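PDB 6QE6: tRNA (Adenine(22)-N(1))-methyltransferase from Mycoplasma capricolum subsp. capricolum, which probably methylates the N1 atom of adenine 22 in tRNA, drawing the methyl group from S-adenosylmethionine and leaving S-adenosylhomocysteine as the product. Local coordinates for residues N27-L32 / Y109-G114; D181-L186 / F190-F195; K215-I220 / L228-R233. One frame throughout, in Å; residues are numbered along the deposited sequence.

Contact 1 of 3, residues N27-L32 / Y109-G114. With SAH (S-adenosyl-L-homocysteine), chain C.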
loop_
_atom_site.group_PDB
_atom_site.type_symbol
_atom_site.label_atom_id
_atom_site.label_comp_id
_atom_site.label_asym_id
_atom_site.label_seq_id
_atom_site.Cartn_x
_atom_site.Cartn_y
_atom_site.Cartn_z
ATOM N N ASN A 27 -8.255 -8.977 2.317
ATOM C CA ASN A 27 -7.960 -10.327 1.867
ATOM C C ASN A 27 -6.896 -10.330 0.791
ATOM O O ASN A 27 -6.115 -11.281 0.705
ATOM C CB ASN A 27 -9.212 -11.020 1.360
ATOM C CG ASN A 27 -9.841 -11.871 2.417
ATOM O OD1 ASN A 27 -10.822 -11.466 3.067
ATOM N ND2 ASN A 27 -9.252 -13.052 2.643
ATOM N N GLN A 28 -6.839 -9.283 -0.031
ATOM C CA GLN A 28 -5.820 -9.247 -1.073
ATOM C C GLN A 28 -4.433 -9.163 -0.462
ATOM O O GLN A 28 -3.511 -9.833 -0.932
ATOM C CB GLN A 28 -6.067 -8.090 -2.039
ATOM C CG GLN A 28 -7.391 -8.189 -2.827
ATOM C CD GLN A 28 -7.699 -9.604 -3.272
ATOM O OE1 GLN A 28 -8.707 -10.194 -2.869
ATOM N NE2 GLN A 28 -6.831 -10.164 -4.091
ATOM N N VAL A 29 -4.280 -8.373 0.607
ATOM C CA VAL A 29 -3.023 -8.343 1.350
ATOM C C VAL A 29 -2.697 -9.719 1.950
ATOM O O VAL A 29 -1.535 -10.160 1.948
ATOM C CB VAL A 29 -3.079 -7.253 2.436
ATOM C CG1 VAL A 29 -1.909 -7.398 3.388
ATOM C CG2 VAL A 29 -3.065 -5.891 1.812
ATOM N N ALA A 30 -3.706 -10.418 2.480
ATOM C CA ALA A 30 -3.435 -11.675 3.174
ATOM C C ALA A 30 -2.966 -12.768 2.217
ATOM O O ALA A 30 -2.166 -13.628 2.612
ATOM C CB ALA A 30 -4.677 -12.127 3.944
ATOM N N LYS A 31 -3.426 -12.748 0.960
ATOM C CA LYS A 31 -2.979 -13.759 0.003
ATOM C C LYS A 31 -1.475 -13.701 -0.238
ATOM O O LYS A 31 -0.860 -14.726 -0.552
ATOM C CB LYS A 31 -3.724 -13.606 -1.323
ATOM C CG LYS A 31 -5.207 -13.793 -1.189
ATOM C CD LYS A 31 -5.822 -14.247 -2.486
ATOM C CE LYS A 31 -7.304 -14.190 -2.358
ATOM N NZ LYS A 31 -7.606 -12.792 -1.987
ATOM N N LEU A 32 -0.864 -12.527 -0.099
ATOM C CA LEU A 32 0.560 -12.364 -0.364
ATOM C C LEU A 32 1.453 -12.820 0.790
ATOM O O LEU A 32 2.682 -12.774 0.648
ATOM C CB LEU A 32 0.863 -10.895 -0.696
ATOM C CG LEU A 32 0.041 -10.314 -1.850
ATOM C CD1 LEU A 32 0.119 -8.785 -1.966
ATOM C CD2 LEU A 32 0.454 -10.993 -3.154
ATOM N N TYR A 109 7.165 -9.011 6.871
ATOM C CA TYR A 109 6.293 -8.138 6.105
ATOM C C TYR A 109 5.739 -7.060 7.011
ATOM O O TYR A 109 5.122 -7.363 8.037
ATOM C CB TYR A 109 5.112 -8.885 5.496
ATOM C CG TYR A 109 5.423 -9.878 4.412
ATOM C CD1 TYR A 109 5.404 -9.501 3.069
ATOM C CD2 TYR A 109 5.663 -11.221 4.720
ATOM C CE1 TYR A 109 5.637 -10.423 2.065
ATOM C CE2 TYR A 109 5.920 -12.153 3.720
ATOM C CZ TYR A 109 5.902 -11.744 2.399
ATOM O OH TYR A 109 6.131 -12.664 1.416
ATOM N N VAL A 110 5.922 -5.815 6.618
ATOM C CA VAL A 110 5.160 -4.722 7.186
ATOM C C VAL A 110 4.004 -4.426 6.244
ATOM O O VAL A 110 4.209 -4.260 5.034
ATOM C CB VAL A 110 6.044 -3.491 7.406
ATOM C CG1 VAL A 110 5.182 -2.295 7.692
ATOM C CG2 VAL A 110 7.013 -3.775 8.553
ATOM N N THR A 111 2.785 -4.422 6.777
ATOM C CA THR A 111 1.609 -4.060 6.002
ATOM C C THR A 111 1.102 -2.709 6.472
ATOM O O THR A 111 1.088 -2.421 7.676
ATOM C CB THR A 111 0.488 -5.102 6.097
ATOM O OG1 THR A 111 0.098 -5.290 7.466
ATOM C CG2 THR A 111 0.953 -6.423 5.501
ATOM N N ILE A 112 0.742 -1.871 5.502
ATOM C CA ILE A 112 0.187 -0.551 5.734
ATOM C C ILE A 112 -1.027 -0.457 4.836
ATOM O O ILE A 112 -0.886 -0.405 3.605
ATOM C CB ILE A 112 1.184 0.568 5.414
ATOM C CG1 ILE A 112 2.504 0.336 6.146
ATOM C CG2 ILE A 112 0.583 1.908 5.757
ATOM C CD1 ILE A 112 3.669 1.159 5.623
ATOM N N CYS A 113 -2.220 -0.439 5.432
ATOM C CA CYS A 113 -3.459 -0.460 4.669
ATOM C C CYS A 113 -4.385 0.656 5.126
ATOM O O CYS A 113 -4.500 0.939 6.324
ATOM C CB CYS A 113 -4.157 -1.819 4.800
ATOM S SG CYS A 113 -3.039 -3.217 4.459
ATOM N N GLY A 114 -5.040 1.292 4.159
ATOM C CA GLY A 114 -6.041 2.288 4.480
ATOM C C GLY A 114 -5.506 3.655 4.837
ATOM O O GLY A 114 -6.147 4.373 5.607
HETATM N N SAH C . -5.748 -1.128 8.671
HETATM C CA SAH C . -7.195 -0.971 8.571
HETATM C CB SAH C . -7.642 0.363 9.186
HETATM C CG SAH C . -7.192 1.640 8.475
HETATM S SD SAH C . -7.914 3.123 9.227
HETATM C C SAH C . -7.674 -1.068 7.120
HETATM O O SAH C . -6.892 -0.887 6.181
HETATM O OXT SAH C . -8.854 -1.323 6.851
HETATM C "C5'" SAH C . -6.288 3.897 9.395
HETATM C "C4'" SAH C . -5.659 3.614 10.755
HETATM O "O4'" SAH C . -4.317 4.039 10.737
HETATM C "C3'" SAH C . -6.325 4.388 11.877
HETATM O "O3'" SAH C . -6.654 3.504 12.925
HETATM C "C2'" SAH C . -5.274 5.378 12.351
HETATM O "O2'" SAH C . -5.358 5.522 13.743
HETATM C "C1'" SAH C . -3.984 4.714 11.923
HETATM N N9 SAH C . -2.906 5.656 11.620
HETATM C C8 SAH C . -3.010 6.864 10.993
HETATM N N7 SAH C . -1.760 7.394 10.904
HETATM C C5 SAH C . -0.881 6.548 11.453
HETATM C C6 SAH C . 0.492 6.611 11.626
HETATM N N6 SAH C . 1.187 7.665 11.203
HETATM N N1 SAH C . 1.133 5.565 12.249
HETATM C C2 SAH C . 0.423 4.465 12.689
HETATM N N3 SAH C . -0.944 4.420 12.510
HETATM C C4 SAH C . -1.583 5.445 11.901
HETATM O O HOH W 1 4.688 -14.869 1.742
HETATM O O HOH W 2 5.042 -12.542 -1.105
#

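Contact 2 of 3, residues D181-L186 / F190-F195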
loop_
_atom_site.group_PDB
_atom_site.type_symbol
_atom_site.label_atom_id
_atom_site.label_comp_id
_atom_site.label_asym_id
_atom_site.label_seq_id
_atom_site.Cartn_x
_atom_site.Cartn_y
_atom_site.Cartn_z
ATOM N N ASP A 181 13.144 -3.543 -10.768
ATOM C CA ASP A 181 13.067 -3.603 -12.214
ATOM C C ASP A 181 13.304 -2.213 -12.791
ATOM O O ASP A 181 13.087 -1.190 -12.132
ATOM C CB ASP A 181 11.713 -4.143 -12.667
ATOM C CG ASP A 181 11.611 -5.648 -12.506
ATOM O OD1 ASP A 181 12.651 -6.300 -12.214
ATOM O OD2 ASP A 181 10.494 -6.180 -12.678
ATOM N N HIS A 182 13.763 -2.189 -14.047
ATOM C CA HIS A 182 14.128 -0.953 -14.750
ATOM C C HIS A 182 12.875 -0.309 -15.349
ATOM O O HIS A 182 12.628 -0.334 -16.560
ATOM C CB HIS A 182 15.194 -1.251 -15.801
ATOM C CG HIS A 182 16.538 -1.555 -15.215
ATOM N ND1 HIS A 182 17.680 -1.675 -15.978
ATOM C CD2 HIS A 182 16.928 -1.729 -13.928
ATOM C CE1 HIS A 182 18.709 -1.931 -15.190
ATOM N NE2 HIS A 182 18.283 -1.961 -13.941
ATOM N N LEU A 183 12.085 0.310 -14.470
ATOM C CA LEU A 183 10.784 0.850 -14.848
ATOM C C LEU A 183 10.909 2.047 -15.794
ATOM O O LEU A 183 11.664 2.991 -15.537
ATOM C CB LEU A 183 10.014 1.259 -13.598
ATOM C CG LEU A 183 9.520 0.110 -12.721
ATOM C CD1 LEU A 183 8.287 0.525 -11.926
ATOM C CD2 LEU A 183 9.224 -1.111 -13.569
ATOM N N GLU A 184 10.137 2.019 -16.875
ATOM C CA GLU A 184 9.957 3.202 -17.704
ATOM C C GLU A 184 9.264 4.305 -16.906
ATOM O O GLU A 184 8.649 4.060 -15.862
ATOM C CB GLU A 184 9.153 2.851 -18.950
ATOM C CG GLU A 184 9.921 1.965 -19.913
ATOM C CD GLU A 184 9.026 0.989 -20.670
ATOM O OE1 GLU A 184 9.488 -0.133 -20.983
ATOM O OE2 GLU A 184 7.857 1.335 -20.954
ATOM N N GLU A 185 9.377 5.544 -17.394
ATOM C CA GLU A 185 8.843 6.640 -16.599
ATOM C C GLU A 185 7.326 6.596 -16.557
ATOM O O GLU A 185 6.732 6.985 -15.546
ATOM C CB GLU A 185 9.325 7.995 -17.115
ATOM C CG GLU A 185 8.629 8.503 -18.355
ATOM C CD GLU A 185 8.457 10.027 -18.352
ATOM O OE1 GLU A 185 7.295 10.523 -18.359
ATOM O OE2 GLU A 185 9.497 10.723 -18.324
ATOM N N LEU A 186 6.679 6.095 -17.615
ATOM C CA LEU A 186 5.228 5.920 -17.547
ATOM C C LEU A 186 4.851 4.857 -16.523
ATOM O O LEU A 186 3.809 4.972 -15.876
ATOM C CB LEU A 186 4.646 5.555 -18.917
ATOM C CG LEU A 186 4.209 6.684 -19.841
ATOM C CD1 LEU A 186 3.342 6.135 -20.977
ATOM C CD2 LEU A 186 3.473 7.766 -19.075
ATOM N N PHE A 190 2.210 5.157 -13.361
ATOM C CA PHE A 190 0.916 4.497 -13.369
ATOM C C PHE A 190 0.944 3.011 -13.060
ATOM O O PHE A 190 -0.136 2.412 -12.960
ATOM C CB PHE A 190 0.236 4.672 -14.727
ATOM C CG PHE A 190 0.025 6.086 -15.117
ATOM C CD1 PHE A 190 -0.849 6.893 -14.401
ATOM C CD2 PHE A 190 0.678 6.616 -16.227
ATOM C CE1 PHE A 190 -1.064 8.213 -14.776
ATOM C CE2 PHE A 190 0.461 7.939 -16.623
ATOM C CZ PHE A 190 -0.415 8.737 -15.893
ATOM N N GLY A 191 2.123 2.394 -12.944
ATOM C CA GLY A 191 2.211 0.984 -12.610
ATOM C C GLY A 191 2.937 0.142 -13.641
ATOM O O GLY A 191 2.697 0.316 -14.838
ATOM N N SER A 192 3.826 -0.761 -13.202
ATOM C CA SER A 192 4.481 -1.703 -14.114
ATOM C C SER A 192 3.458 -2.378 -15.020
ATOM O O SER A 192 2.465 -2.928 -14.538
ATOM C CB SER A 192 5.255 -2.774 -13.327
ATOM O OG SER A 192 5.942 -2.247 -12.190
ATOM N N LYS A 193 3.705 -2.318 -16.339
ATOM C CA LYS A 193 2.806 -2.919 -17.334
ATOM C C LYS A 193 2.444 -4.355 -16.986
ATOM O O LYS A 193 1.285 -4.774 -17.131
ATOM C CB LYS A 193 3.455 -2.911 -18.712
ATOM C CG LYS A 193 4.002 -1.597 -19.163
ATOM C CD LYS A 193 4.732 -1.796 -20.487
ATOM C CE LYS A 193 6.243 -1.909 -20.314
ATOM N NZ LYS A 193 6.948 -1.114 -21.371
ATOM N N GLN A 194 3.448 -5.123 -16.577
ATOM C CA GLN A 194 3.361 -6.487 -16.083
ATOM C C GLN A 194 2.117 -6.754 -15.236
ATOM O O GLN A 194 1.456 -7.780 -15.405
ATOM C CB GLN A 194 4.638 -6.766 -15.295
ATOM C CG GLN A 194 4.522 -7.802 -14.247
ATOM C CD GLN A 194 5.850 -8.063 -13.562
ATOM O OE1 GLN A 194 6.641 -7.137 -13.322
ATOM N NE2 GLN A 194 6.118 -9.338 -13.268
ATOM N N PHE A 195 1.787 -5.837 -14.326
ATOM C CA PHE A 195 0.684 -6.043 -13.400
ATOM C C PHE A 195 -0.644 -5.491 -13.911
ATOM O O PHE A 195 -1.699 -5.852 -13.366
ATOM C CB PHE A 195 1.020 -5.419 -12.036
ATOM C CG PHE A 195 2.355 -5.865 -11.469
ATOM C CD1 PHE A 195 2.576 -7.194 -11.119
ATOM C CD2 PHE A 195 3.393 -4.954 -11.290
ATOM C CE1 PHE A 195 3.812 -7.613 -10.603
ATOM C CE2 PHE A 195 4.640 -5.373 -10.767
ATOM C CZ PHE A 195 4.840 -6.701 -10.429
HETATM O O HOH W 3 8.742 -7.925 -11.062
#

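Contact 3 of 3, residues K215-I220 / L228-R233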
loop_
_atom_site.group_PDB
_atom_site.type_symbol
_atom_site.label_atom_id
_atom_site.label_comp_id
_atom_site.label_asym_id
_atom_site.label_seq_id
_atom_site.Cartn_x
_atom_site.Cartn_y
_atom_site.Cartn_z
ATOM N N LYS A 215 -12.575 18.496 -18.154
ATOM C CA LYS A 215 -13.453 19.486 -17.528
ATOM C C LYS A 215 -12.666 20.681 -17.006
ATOM O O LYS A 215 -13.109 21.831 -17.122
ATOM C CB LYS A 215 -14.222 18.857 -16.367
ATOM C CG LYS A 215 -15.396 17.986 -16.730
ATOM C CD LYS A 215 -16.217 17.704 -15.460
ATOM C CE LYS A 215 -16.467 18.997 -14.642
ATOM N NZ LYS A 215 -17.133 18.761 -13.312
ATOM N N ILE A 216 -11.505 20.423 -16.404
ATOM C CA ILE A 216 -10.694 21.493 -15.834
ATOM C C ILE A 216 -10.059 22.329 -16.936
ATOM O O ILE A 216 -9.928 23.555 -16.805
ATOM C CB ILE A 216 -9.635 20.894 -14.889
ATOM C CG1 ILE A 216 -10.317 20.226 -13.705
ATOM C CG2 ILE A 216 -8.629 21.957 -14.423
ATOM C CD1 ILE A 216 -9.383 19.348 -12.909
ATOM N N LEU A 217 -9.650 21.684 -18.038
ATOM C CA LEU A 217 -9.092 22.425 -19.163
ATOM C C LEU A 217 -10.111 23.383 -19.769
ATOM O O LEU A 217 -9.721 24.399 -20.366
ATOM C CB LEU A 217 -8.572 21.466 -20.241
ATOM C CG LEU A 217 -7.250 20.708 -20.046
ATOM C CD1 LEU A 217 -6.799 20.077 -21.356
ATOM C CD2 LEU A 217 -6.146 21.590 -19.479
ATOM N N ASN A 218 -11.414 23.084 -19.638
ATOM C CA ASN A 218 -12.452 23.976 -20.143
ATOM C C ASN A 218 -12.895 24.992 -19.102
ATOM O O ASN A 218 -13.989 25.547 -19.213
ATOM C CB ASN A 218 -13.653 23.174 -20.654
ATOM C CG ASN A 218 -13.383 22.506 -21.985
ATOM O OD1 ASN A 218 -13.602 23.089 -23.041
ATOM N ND2 ASN A 218 -12.906 21.267 -21.939
ATOM N N GLN A 219 -12.072 25.243 -18.091
ATOM C CA GLN A 219 -12.406 26.189 -17.031
ATOM C C GLN A 219 -11.277 27.139 -16.674
ATOM O O GLN A 219 -11.553 28.288 -16.330
ATOM C CB GLN A 219 -12.824 25.443 -15.762
ATOM C CG GLN A 219 -13.998 24.541 -15.977
ATOM C CD GLN A 219 -14.248 23.655 -14.795
ATOM O OE1 GLN A 219 -13.393 23.531 -13.916
ATOM N NE2 GLN A 219 -15.420 23.027 -14.755
ATOM N N ILE A 220 -10.032 26.716 -16.736
ATOM C CA ILE A 220 -8.930 27.561 -16.357
ATOM C C ILE A 220 -8.345 28.184 -17.611
ATOM O O ILE A 220 -8.604 27.751 -18.736
ATOM C CB ILE A 220 -7.865 26.774 -15.576
ATOM C CG1 ILE A 220 -7.179 25.766 -16.496
ATOM C CG2 ILE A 220 -8.505 26.088 -14.366
ATOM C CD1 ILE A 220 -6.278 24.809 -15.757
ATOM N N LEU A 228 -0.965 23.711 -18.891
ATOM C CA LEU A 228 0.082 22.947 -19.558
ATOM C C LEU A 228 0.306 21.616 -18.853
ATOM O O LEU A 228 0.341 20.561 -19.495
ATOM C CB LEU A 228 1.366 23.774 -19.598
ATOM C CG LEU A 228 2.639 23.085 -20.074
ATOM C CD1 LEU A 228 2.541 22.730 -21.559
ATOM C CD2 LEU A 228 3.830 23.991 -19.804
ATOM N N GLU A 229 0.423 21.653 -17.521
ATOM C CA GLU A 229 0.655 20.443 -16.732
ATOM C C GLU A 229 -0.495 19.453 -16.873
ATOM O O GLU A 229 -0.266 18.243 -17.014
ATOM C CB GLU A 229 0.867 20.819 -15.263
ATOM C CG GLU A 229 2.182 21.564 -15.040
ATOM C CD GLU A 229 2.300 22.224 -13.674
ATOM O OE1 GLU A 229 3.404 22.747 -13.376
ATOM O OE2 GLU A 229 1.303 22.228 -12.910
ATOM N N ILE A 230 -1.737 19.955 -16.848
ATOM C CA ILE A 230 -2.912 19.096 -16.987
ATOM C C ILE A 230 -2.993 18.512 -18.393
ATOM O O ILE A 230 -3.317 17.329 -18.570
ATOM C CB ILE A 230 -4.186 19.882 -16.628
ATOM C CG1 ILE A 230 -4.240 20.128 -15.120
ATOM C CG2 ILE A 230 -5.416 19.127 -17.076
ATOM C CD1 ILE A 230 -5.214 21.177 -14.726
ATOM N N GLN A 231 -2.705 19.330 -19.411
ATOM C CA GLN A 231 -2.628 18.842 -20.785
ATOM C C GLN A 231 -1.592 17.731 -20.922
ATOM O O GLN A 231 -1.784 16.775 -21.689
ATOM C CB GLN A 231 -2.301 20.010 -21.721
ATOM C CG GLN A 231 -2.197 19.648 -23.198
ATOM C CD GLN A 231 -3.555 19.663 -23.914
ATOM O OE1 GLN A 231 -4.335 18.697 -23.821
ATOM N NE2 GLN A 231 -3.840 20.763 -24.636
ATOM N N ASN A 232 -0.479 17.841 -20.187
ATOM C CA ASN A 232 0.555 16.813 -20.264
ATOM C C ASN A 232 0.155 15.563 -19.493
ATOM O O ASN A 232 0.411 14.441 -19.950
ATOM C CB ASN A 232 1.896 17.357 -19.758
ATOM C CG ASN A 232 2.813 17.774 -20.897
ATOM O OD1 ASN A 232 3.297 18.915 -20.942
ATOM N ND2 ASN A 232 3.039 16.854 -21.844
ATOM N N ARG A 233 -0.471 15.733 -18.327
ATOM C CA ARG A 233 -1.001 14.587 -17.597
ATOM C C ARG A 233 -1.899 13.744 -18.502
ATOM O O ARG A 233 -1.698 12.530 -18.626
ATOM C CB ARG A 233 -1.739 15.073 -16.348
ATOM C CG ARG A 233 -1.596 14.198 -15.103
ATOM C CD ARG A 233 -2.319 12.890 -15.307
ATOM N NE ARG A 233 -2.862 12.219 -14.105
ATOM C CZ ARG A 233 -2.159 11.460 -13.259
ATOM N NH1 ARG A 233 -2.771 10.873 -12.237
ATOM N NH2 ARG A 233 -0.845 11.293 -13.423
#

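Contact 1 of 3, residues N27-L32 / Y109-G114
L32 and Y109 meet through two water molecules, just past the end of helix 24-31. The carbonyl oxygen of L32 and the hydroxyl OH of Y109 stand 3.5 Å apart without a direct bond. Both waters donate to L32 O, which is thereby gripped twice; at the phenol they divide the work, one donating to Y109 OH and the other accepting from it at 2.7 Å. The hydroxyl thus serves as donor and acceptor at once, which should restrict its rotation. Further along, the contact turns apolar. V29 straddles two strand residues with its two methyls: CG1 lies against T111 CG2 at 3.7 Å, while CG2 reaches C113 SG at 3.8 Å. The fork works because CG1 stands opposite the backbone N (chi1 168°) and CG2 is left beside it, so the branches spread along the strand. In T111 the methyl faces V29 and the hydroxyl is turned elsewhere, to D41 on strand 36-42, which satisfies this buried polar atom. L171 of strand 168-175 also packs on V29. Beyond C113 the strand reaches the cofactor product. The amino nitrogen N of SAH makes a weak hydrogen bond to C113 O at 3.4 Å, and C113 CB lies 3.2 Å from the carboxylate atom O of SAH. The same residue therefore turns its sulfur to the helix while its CB and carbonyl oxygen lie at the ligand, whose pocket also includes R25 from helix 24-31. A helix laid over the central strands, with the ligand held at their C-terminal ends, is characteristic of the Rossmann-like class I methyltransferase fold and its cofactor site.

Contact 2 of 3, residues D181-L186 / F190-F195
E184 and K193 are brought together by bends in both chains: E184 sends CG off beside its backbone N and then kinks at chi2 (147°), whereas K193 folds at chi3 (-99°) and again at chi4. Their side chains cross at about a right angle, and the ammonium arrives on the syn side of both carboxylate oxygens, slightly out of their plane. K193 NZ lies 2.6 Å from E184 OE2 and 2.8 Å from E184 OE1, a two-pronged salt bridge that should fix the carboxylate's rotation. E184 is also the N-cap of helix 185-190, and its backbone N bonds to the side chain of E187, one half of a capping box; the other oxygen of E187 receives K193 N, so a single carboxylate ties the two segments at a second level. At the far end of this short helix, F190 N donates to L186 O at 3.0 Å, and L186 CD2 approaches the ring at F190 CE2 (3.9 Å). G191 then leaves the helix with positive phi, turning the chain back so that S192 OG sits under the fork of L183, 3.6 Å from L183 CD1. On the outer side, D181 and Q194 cross at about a right angle with their flat groups only 14° apart. One water donates to both D181 OD2 and Q194 OE1, which probably eases the approach of two acceptor oxygens 4.0 Å apart.

Contact 3 of 3, residues K215-I220 / L228-R233
Q231 offers its flat carboxamide to L217, whose methyl CD1 lies above the amide plane, almost directly over the oxygen, 3.7 Å from Q231 OE1. No other atom of 215-220 comes within 4.2 Å of this group, on either face or at an edge, and the amide borders an otherwise aliphatic contact. I230 is the centre of that contact. Its two branches divide the opposing surface. CG2, anti to the backbone N, lies alongside L217, with L217 CD2 3.5 Å from I230 CG2, as the two side chains slide past each other in opposite directions. The longer branch, starting beside the backbone N (chi1 -72°), carries CD1 to two other residues: I216 crosses it at about a right angle, putting I216 CG2 3.5 Å from I230 CD1, and I220 comes tip to tip, CD1 to CD1, at 3.9 Å. The carbonyl oxygen of I216 meanwhile accepts from both Q219 N and I220 N, where helix 200-217 gives way to the turn and I220 folds back toward its partner. L213, one turn before L217 on the same helix, also packs on I230, so its branches meet the end of helix 200-217 and I220 just beyond it. Aliphatic packing of this kind, where two helices join through a short connection, fits an antiparallel helical hairpin, consistent with the C-terminal coiled coil of TrmK enzymes.

In the fold
The three contacts follow one another along the chain, each closing before the next opens, and lead outward from the catalytic fold. Contact 1 lies against the central sheet, where strand 109-115 runs to the cofactor product; contact 2 sits about 21 Å away, centre to centre, in the short helices that follow strand 168-175; contact 3 is about 35 Å from contact 1, toward the far end of the hairpin of helices 200-217 and 225-244. Contacts 2 and 3, with centres about 25 Å apart, are joined directly, since the F190 ring touches the R233 guanidinium. The short helices thus lie between the sheet domain and the projecting helical arm, away from the annotated sites.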